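Local coordinates for spectinomycin phosphotransferase (Legionella pneumophila, PDB 3I0Q), which binds adenine nucleotides and magnesium through a kinase-like fold and probably transfers a phosphate group to spectinomycin, at residues 48-53 / 100-105; 74-79 / 224-229. One frame throughout, in Å; residues are numbered along the deposited sequence.

Contact 1: residues 48-53 / 100-105. With AMP (adenosine monophosphate), chain B.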
loop_
_atom_site.group_PDB
_atom_site.type_symbol
_atom_site.label_atom_id
_atom_site.label_comp_id
_atom_site.label_asym_id
_atom_site.label_seq_id
_atom_site.Cartn_x
_atom_site.Cartn_y
_atom_site.Cartn_z
ATOM N N SER A 48 1.601 18.494 17.292
ATOM C CA SER A 48 1.541 18.543 15.840
ATOM C C SER A 48 0.542 17.524 15.322
ATOM O O SER A 48 0.463 16.421 15.836
ATOM C CB SER A 48 2.915 18.232 15.240
ATOM O OG SER A 48 3.896 19.148 15.679
ATOM N N TYR A 49 -0.201 17.892 14.285
ATOM C CA TYR A 49 -1.184 16.994 13.689
ATOM C C TYR A 49 -0.948 16.759 12.189
ATOM O O TYR A 49 -0.223 17.504 11.526
ATOM C CB TYR A 49 -2.590 17.552 13.877
ATOM C CG TYR A 49 -2.976 17.774 15.310
ATOM C CD1 TYR A 49 -3.974 17.003 15.916
ATOM C CD2 TYR A 49 -2.391 18.809 16.055
ATOM C CE1 TYR A 49 -4.394 17.273 17.236
ATOM C CE2 TYR A 49 -2.799 19.086 17.368
ATOM C CZ TYR A 49 -3.807 18.325 17.955
ATOM O OH TYR A 49 -4.259 18.665 19.219
ATOM N N PHE A 50 -1.576 15.709 11.668
ATOM C CA PHE A 50 -1.492 15.354 10.268
ATOM C C PHE A 50 -2.959 15.227 9.864
ATOM O O PHE A 50 -3.668 14.360 10.373
ATOM C CB PHE A 50 -0.731 14.034 10.138
ATOM C CG PHE A 50 -0.725 13.449 8.756
ATOM C CD1 PHE A 50 -1.789 12.681 8.305
ATOM C CD2 PHE A 50 0.338 13.677 7.898
ATOM C CE1 PHE A 50 -1.795 12.150 7.011
ATOM C CE2 PHE A 50 0.334 13.145 6.594
ATOM C CZ PHE A 50 -0.735 12.383 6.157
ATOM N N ILE A 51 -3.414 16.109 8.973
ATOM C CA ILE A 51 -4.811 16.131 8.526
ATOM C C ILE A 51 -4.994 15.572 7.116
ATOM O O ILE A 51 -4.057 15.534 6.342
ATOM C CB ILE A 51 -5.350 17.578 8.531
ATOM C CG1 ILE A 51 -4.459 18.477 9.405
ATOM C CG2 ILE A 51 -6.799 17.601 9.018
ATOM C CD1 ILE A 51 -4.435 18.120 10.860
ATOM N N LYS A 52 -6.195 15.140 6.768
ATOM C CA LYS A 52 -6.416 14.613 5.417
ATOM C C LYS A 52 -7.738 15.089 4.826
ATOM O O LYS A 52 -8.798 14.639 5.242
ATOM C CB LYS A 52 -6.436 13.083 5.396
ATOM C CG LYS A 52 -5.136 12.373 5.691
ATOM C CD LYS A 52 -5.363 10.854 5.661
ATOM C CE LYS A 52 -4.106 10.061 6.010
ATOM N NZ LYS A 52 -4.307 8.588 5.899
ATOM N N LEU A 53 -7.683 15.989 3.853
ATOM C CA LEU A 53 -8.904 16.462 3.227
ATOM C C LEU A 53 -9.108 15.571 2.009
ATOM O O LEU A 53 -8.240 15.510 1.132
ATOM C CB LEU A 53 -8.751 17.921 2.793
ATOM C CG LEU A 53 -8.128 18.935 3.759
ATOM C CD1 LEU A 53 -8.561 20.338 3.328
ATOM C CD2 LEU A 53 -8.568 18.660 5.195
ATOM N N TYR A 100 -4.995 13.198 12.424
ATOM C CA TYR A 100 -4.176 12.150 13.024
ATOM C C TYR A 100 -3.074 12.903 13.694
ATOM O O TYR A 100 -2.698 13.981 13.242
ATOM C CB TYR A 100 -3.501 11.242 11.994
ATOM C CG TYR A 100 -4.400 10.362 11.159
ATOM C CD1 TYR A 100 -4.871 10.796 9.928
ATOM C CD2 TYR A 100 -4.756 9.079 11.586
ATOM C CE1 TYR A 100 -5.671 9.976 9.135
ATOM C CE2 TYR A 100 -5.556 8.254 10.802
ATOM C CZ TYR A 100 -6.014 8.713 9.578
ATOM O OH TYR A 100 -6.853 7.949 8.797
ATOM N N PRO A 101 -2.540 12.364 14.790
ATOM C CA PRO A 101 -1.444 13.081 15.447
ATOM C C PRO A 101 -0.274 13.002 14.445
ATOM O O PRO A 101 -0.287 12.144 13.561
ATOM C CB PRO A 101 -1.217 12.257 16.709
ATOM C CG PRO A 101 -1.566 10.843 16.247
ATOM C CD PRO A 101 -2.819 11.074 15.446
ATOM N N PHE A 102 0.730 13.865 14.558
ATOM C CA PHE A 102 1.808 13.806 13.576
ATOM C C PHE A 102 2.990 12.955 13.980
ATOM O O PHE A 102 3.647 13.243 14.969
ATOM C CB PHE A 102 2.312 15.206 13.214
ATOM C CG PHE A 102 3.052 15.252 11.901
ATOM C CD1 PHE A 102 2.386 15.547 10.721
ATOM C CD2 PHE A 102 4.407 14.931 11.832
ATOM C CE1 PHE A 102 3.058 15.518 9.494
ATOM C CE2 PHE A 102 5.075 14.901 10.607
ATOM C CZ PHE A 102 4.394 15.196 9.443
ATOM N N ILE A 103 3.271 11.921 13.192
ATOM C CA ILE A 103 4.392 11.034 13.474
ATOM C C ILE A 103 5.633 11.399 12.683
ATOM O O ILE A 103 5.742 11.093 11.500
ATOM C CB ILE A 103 4.042 9.560 13.183
ATOM C CG1 ILE A 103 3.235 8.987 14.343
ATOM C CG2 ILE A 103 5.310 8.733 13.024
ATOM C CD1 ILE A 103 2.132 9.901 14.821
ATOM N N HIS A 104 6.561 12.069 13.362
ATOM C CA HIS A 104 7.825 12.481 12.772
ATOM C C HIS A 104 8.652 11.222 12.607
ATOM O O HIS A 104 9.385 10.822 13.507
ATOM C CB HIS A 104 8.555 13.437 13.711
ATOM C CG HIS A 104 7.748 14.639 14.098
ATOM N ND1 HIS A 104 7.549 15.708 13.250
ATOM C CD2 HIS A 104 7.091 14.939 15.244
ATOM C CE1 HIS A 104 6.807 16.616 13.857
ATOM N NE2 HIS A 104 6.515 16.174 15.067
ATOM N N ALA A 105 8.525 10.583 11.462
ATOM C CA ALA A 105 9.279 9.368 11.238
ATOM C C ALA A 105 9.291 9.004 9.775
ATOM O O ALA A 105 8.281 9.103 9.075
ATOM C CB ALA A 105 8.693 8.228 12.051
HETATM P P AMP B . -0.831 7.424 3.255
HETATM O O1P AMP B . -1.017 6.973 1.847
HETATM O O2P AMP B . -1.235 8.987 3.348
HETATM O O3P AMP B . -1.529 6.712 4.368
HETATM O "O5'" AMP B . 0.753 7.465 3.570
HETATM C "C5'" AMP B . 1.684 8.033 2.634
HETATM C "C4'" AMP B . 2.713 8.922 3.345
HETATM O "O4'" AMP B . 2.084 9.889 4.185
HETATM C "C3'" AMP B . 3.660 8.183 4.284
HETATM O "O3'" AMP B . 4.852 7.837 3.557
HETATM C "C2'" AMP B . 3.989 9.275 5.326
HETATM O "O2'" AMP B . 5.099 10.052 4.842
HETATM C "C1'" AMP B . 2.758 10.188 5.414
HETATM N N9 AMP B . 1.906 10.040 6.634
HETATM C C8 AMP B . 0.753 9.301 6.779
HETATM N N7 AMP B . 0.217 9.364 7.964
HETATM C C5 AMP B . 1.062 10.202 8.673
HETATM C C6 AMP B . 1.053 10.686 10.030
HETATM N N6 AMP B . 0.108 10.352 10.912
HETATM N N1 AMP B . 2.063 11.521 10.420
HETATM C C2 AMP B . 3.018 11.858 9.527
HETATM N N3 AMP B . 3.130 11.472 8.239
HETATM C C4 AMP B . 2.105 10.630 7.874
HETATM O O HOH W 1 -7.373 8.437 6.105
#
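Phe50 and Tyr100 pair as antiparallel neighbours where strand 49-53 of the N-terminal lobe sheet meets strand 97-101, just as the latter runs into the hinge of this protein-kinase-like fold. Phe50 N donates to Tyr100 O (2.6 Å), while the return bond from Tyr100 N to Phe50 O is weak. Phe102 N donates to Ser48 O (2.9 Å), adding one more backbone bond just past the end of the strand. In the hinge AMP is read by the backbone: its N6 donates to Pro101 O (3.2 Å), and Ile103 N donates to its N1 (3.1 Å), the usual kinase hinge pattern. With CG anti to the backbone N (chi1 172°), Phe50 lays its ring on the purine, and AMP C5 lies over the ring centre. Phe102, displaced toward the Phe50 side of the base, turns one face to AMP C2, and its CD1 touches Phe50 CB (3.5 Å). Further along, the extended side chain of Lys52, an ADP-binding residue, crosses the Tyr100 ring obliquely, CE 3.5 Å from CE1. One water joins the two side chains at their ends, 3.1 Å from Lys52 NZ and 2.8 Å from Tyr100 OH.

Contact 2: residues 74-79 / 224-229. With AMP (adenosine monophosphate), chain B.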
loop_
_atom_site.group_PDB
_atom_site.type_symbol
_atom_site.label_atom_id
_atom_site.label_comp_id
_atom_site.label_asym_id
_atom_site.label_seq_id
_atom_site.Cartn_x
_atom_site.Cartn_y
_atom_site.Cartn_z
ATOM N N ILE A 74 -4.005 -3.137 18.760
ATOM C CA ILE A 74 -2.760 -3.145 18.014
ATOM C C ILE A 74 -2.289 -1.711 18.017
ATOM O O ILE A 74 -2.922 -0.843 17.427
ATOM C CB ILE A 74 -2.950 -3.629 16.567
ATOM C CG1 ILE A 74 -3.245 -5.138 16.562
ATOM C CG2 ILE A 74 -1.685 -3.297 15.741
ATOM C CD1 ILE A 74 -3.470 -5.761 15.183
ATOM N N LYS A 75 -1.181 -1.460 18.699
ATOM C CA LYS A 75 -0.655 -0.108 18.805
ATOM C C LYS A 75 -0.016 0.437 17.524
ATOM O O LYS A 75 -0.035 1.648 17.275
ATOM C CB LYS A 75 0.357 -0.046 19.954
ATOM C CG LYS A 75 1.575 -0.966 19.791
ATOM C CD LYS A 75 2.679 -0.606 20.804
ATOM C CE LYS A 75 3.948 -1.432 20.611
ATOM N NZ LYS A 75 5.017 -1.095 21.607
ATOM N N GLU A 76 0.537 -0.459 16.712
ATOM C CA GLU A 76 1.213 -0.063 15.495
ATOM C C GLU A 76 0.304 0.455 14.402
ATOM O O GLU A 76 0.632 0.372 13.219
ATOM C CB GLU A 76 2.049 -1.216 14.968
ATOM C CG GLU A 76 3.173 -1.644 15.898
ATOM C CD GLU A 76 2.682 -2.483 17.065
ATOM O OE1 GLU A 76 1.621 -3.133 16.928
ATOM O OE2 GLU A 76 3.370 -2.508 18.104
ATOM N N ILE A 77 -0.840 0.991 14.806
ATOM C CA ILE A 77 -1.810 1.565 13.884
ATOM C C ILE A 77 -2.148 2.973 14.364
ATOM O O ILE A 77 -2.759 3.141 15.422
ATOM C CB ILE A 77 -3.100 0.737 13.852
ATOM C CG1 ILE A 77 -2.856 -0.559 13.079
ATOM C CG2 ILE A 77 -4.246 1.570 13.278
ATOM C CD1 ILE A 77 -2.380 -0.368 11.667
ATOM N N ILE A 78 -1.752 3.983 13.594
ATOM C CA ILE A 78 -2.019 5.365 13.966
ATOM C C ILE A 78 -3.538 5.591 14.030
ATOM O O ILE A 78 -4.229 5.402 13.035
ATOM C CB ILE A 78 -1.366 6.331 12.948
ATOM C CG1 ILE A 78 0.116 5.970 12.773
ATOM C CG2 ILE A 78 -1.464 7.770 13.452
ATOM C CD1 ILE A 78 0.842 6.735 11.709
ATOM N N PHE A 79 -4.049 5.977 15.203
ATOM C CA PHE A 79 -5.483 6.193 15.393
ATOM C C PHE A 79 -5.902 7.639 15.132
ATOM O O PHE A 79 -5.196 8.568 15.510
ATOM C CB PHE A 79 -5.896 5.804 16.820
ATOM C CG PHE A 79 -7.351 5.454 16.948
ATOM C CD1 PHE A 79 -7.868 4.323 16.297
ATOM C CD2 PHE A 79 -8.222 6.285 17.645
ATOM C CE1 PHE A 79 -9.211 4.032 16.330
ATOM C CE2 PHE A 79 -9.583 6.000 17.685
ATOM C CZ PHE A 79 -10.081 4.873 17.023
ATOM N N GLU A 224 11.942 1.713 19.211
ATOM C CA GLU A 224 11.580 0.398 18.738
ATOM C C GLU A 224 10.069 0.428 18.594
ATOM O O GLU A 224 9.359 -0.457 19.072
ATOM C CB GLU A 224 12.024 -0.636 19.775
ATOM C CG GLU A 224 11.993 -2.095 19.339
ATOM C CD GLU A 224 12.462 -3.032 20.459
ATOM O OE1 GLU A 224 13.645 -2.936 20.858
ATOM O OE2 GLU A 224 11.647 -3.855 20.945
ATOM N N SER A 225 9.585 1.495 17.963
ATOM C CA SER A 225 8.157 1.665 17.709
ATOM C C SER A 225 8.021 1.909 16.209
ATOM O O SER A 225 8.752 2.718 15.643
ATOM C CB SER A 225 7.602 2.872 18.453
ATOM O OG SER A 225 7.741 4.036 17.666
ATOM N N ILE A 226 7.090 1.203 15.578
ATOM C CA ILE A 226 6.851 1.319 14.151
ATOM C C ILE A 226 5.348 1.408 13.911
ATOM O O ILE A 226 4.564 0.975 14.744
ATOM C CB ILE A 226 7.381 0.077 13.401
ATOM C CG1 ILE A 226 6.566 -1.156 13.802
ATOM C CG2 ILE A 226 8.869 -0.138 13.691
ATOM C CD1 ILE A 226 7.074 -2.418 13.176
ATOM N N TYR A 227 4.939 1.957 12.773
ATOM C CA TYR A 227 3.517 2.062 12.469
ATOM C C TYR A 227 3.259 1.506 11.069
ATOM O O TYR A 227 4.110 1.619 10.186
ATOM C CB TYR A 227 3.054 3.532 12.537
ATOM C CG TYR A 227 3.544 4.284 13.755
ATOM C CD1 TYR A 227 2.684 4.608 14.794
ATOM C CD2 TYR A 227 4.873 4.662 13.869
ATOM C CE1 TYR A 227 3.131 5.298 15.927
ATOM C CE2 TYR A 227 5.336 5.351 14.991
ATOM C CZ TYR A 227 4.461 5.674 16.022
ATOM O OH TYR A 227 4.920 6.396 17.117
ATOM N N ILE A 228 2.105 0.876 10.878
ATOM C CA ILE A 228 1.738 0.350 9.575
ATOM C C ILE A 228 0.659 1.303 9.119
ATOM O O ILE A 228 -0.244 1.611 9.906
ATOM C CB ILE A 228 1.175 -1.070 9.686
ATOM C CG1 ILE A 228 2.275 -1.991 10.244
ATOM C CG2 ILE A 228 0.603 -1.523 8.333
ATOM C CD1 ILE A 228 2.347 -3.381 9.608
ATOM N N ILE A 229 0.751 1.798 7.877
ATOM C CA ILE A 229 -0.238 2.752 7.395
ATOM C C ILE A 229 -0.964 2.441 6.100
ATOM O O ILE A 229 -0.877 1.344 5.581
ATOM C CB ILE A 229 0.374 4.151 7.291
ATOM C CG1 ILE A 229 1.347 4.226 6.117
ATOM C CG2 ILE A 229 1.061 4.501 8.615
ATOM C CD1 ILE A 229 1.937 5.587 5.967
HETATM P P AMP B . -0.831 7.424 3.255
HETATM O O1P AMP B . -1.017 6.973 1.847
HETATM O O2P AMP B . -1.235 8.987 3.348
HETATM O O3P AMP B . -1.529 6.712 4.368
HETATM O "O5'" AMP B . 0.753 7.465 3.570
HETATM C "C5'" AMP B . 1.684 8.033 2.634
HETATM C "C4'" AMP B . 2.713 8.922 3.345
HETATM O "O4'" AMP B . 2.084 9.889 4.185
HETATM C "C3'" AMP B . 3.660 8.183 4.284
HETATM O "O3'" AMP B . 4.852 7.837 3.557
HETATM C "C2'" AMP B . 3.989 9.275 5.326
HETATM O "O2'" AMP B . 5.099 10.052 4.842
HETATM C "C1'" AMP B . 2.758 10.188 5.414
HETATM N N9 AMP B . 1.906 10.040 6.634
HETATM C C8 AMP B . 0.753 9.301 6.779
HETATM N N7 AMP B . 0.217 9.364 7.964
HETATM C C5 AMP B . 1.062 10.202 8.673
HETATM C C6 AMP B . 1.053 10.686 10.030
HETATM N N6 AMP B . 0.108 10.352 10.912
HETATM N N1 AMP B . 2.063 11.521 10.420
HETATM C C2 AMP B . 3.018 11.858 9.527
HETATM N N3 AMP B . 3.130 11.472 8.239
HETATM C C4 AMP B . 2.105 10.630 7.874
#
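Glu76 and Ile228 tie the two lobes of the kinase-like fold together: 74-79, the loop after helix 63-71, docks on strand 226-228 of a two-stranded hairpin with 218-220. This matches the place in protein kinases where the loop after helix C meets the C-terminal lobe. The single hydrogen bond across the contact runs from Ile228 N to Glu76 O (2.8 Å) and is nearly straight, at 168°; the same oxygen receives a CH contact from Tyr227 CA. Glu76 lays CB and CG against Ile226 O, CG at 3.2 Å; the bend at chi2 (77°) turns the carboxylate aside, where OE2 makes a weak hydrogen bond to Gln120 in helix 115-130. The other side-chain contacts are mostly apolar. Ile77 CD1 meets Ile228, 3.4 Å from its O and 4.1 Å from its CB, and Ile78 crosses Tyr227 at about a right angle, its CG1 3.5 Å from CD1 of the ring. Ile78 and Ile229 lie side by side, pointing the same way, and touch through CD1 and CG2. Both reach the nucleotide. In Ile229, CG1, set between the backbone N and carbonyl carbon (chi1 72°), carries CD1 to within 3.3 Å of AMP O5'.

In the fold
Contacts 1 and 2 meet the same AMP from different parts of the pocket, their centres 13 Å apart. Contact 1 supplies the hinge and N-terminal lobe side; contact 2 brings in Ile78 and Ile229. Their segments alternate along the chain, so one segment of each lies in sequence between the two segments of the other. They also touch directly: Pro101 CD lies 3.5 Å from Phe79 O, and Ile103 CG1 lies 3.9 Å from Tyr227 CZ, placing the hinge against both halves of contact 2. The metal site is close by. Asp230, a magnesium ligand, follows segment 224-229 immediately, with its side chain about 5 Å from that of Lys52. Ile229 is backbone-bonded to Asn217, another magnesium-binding residue.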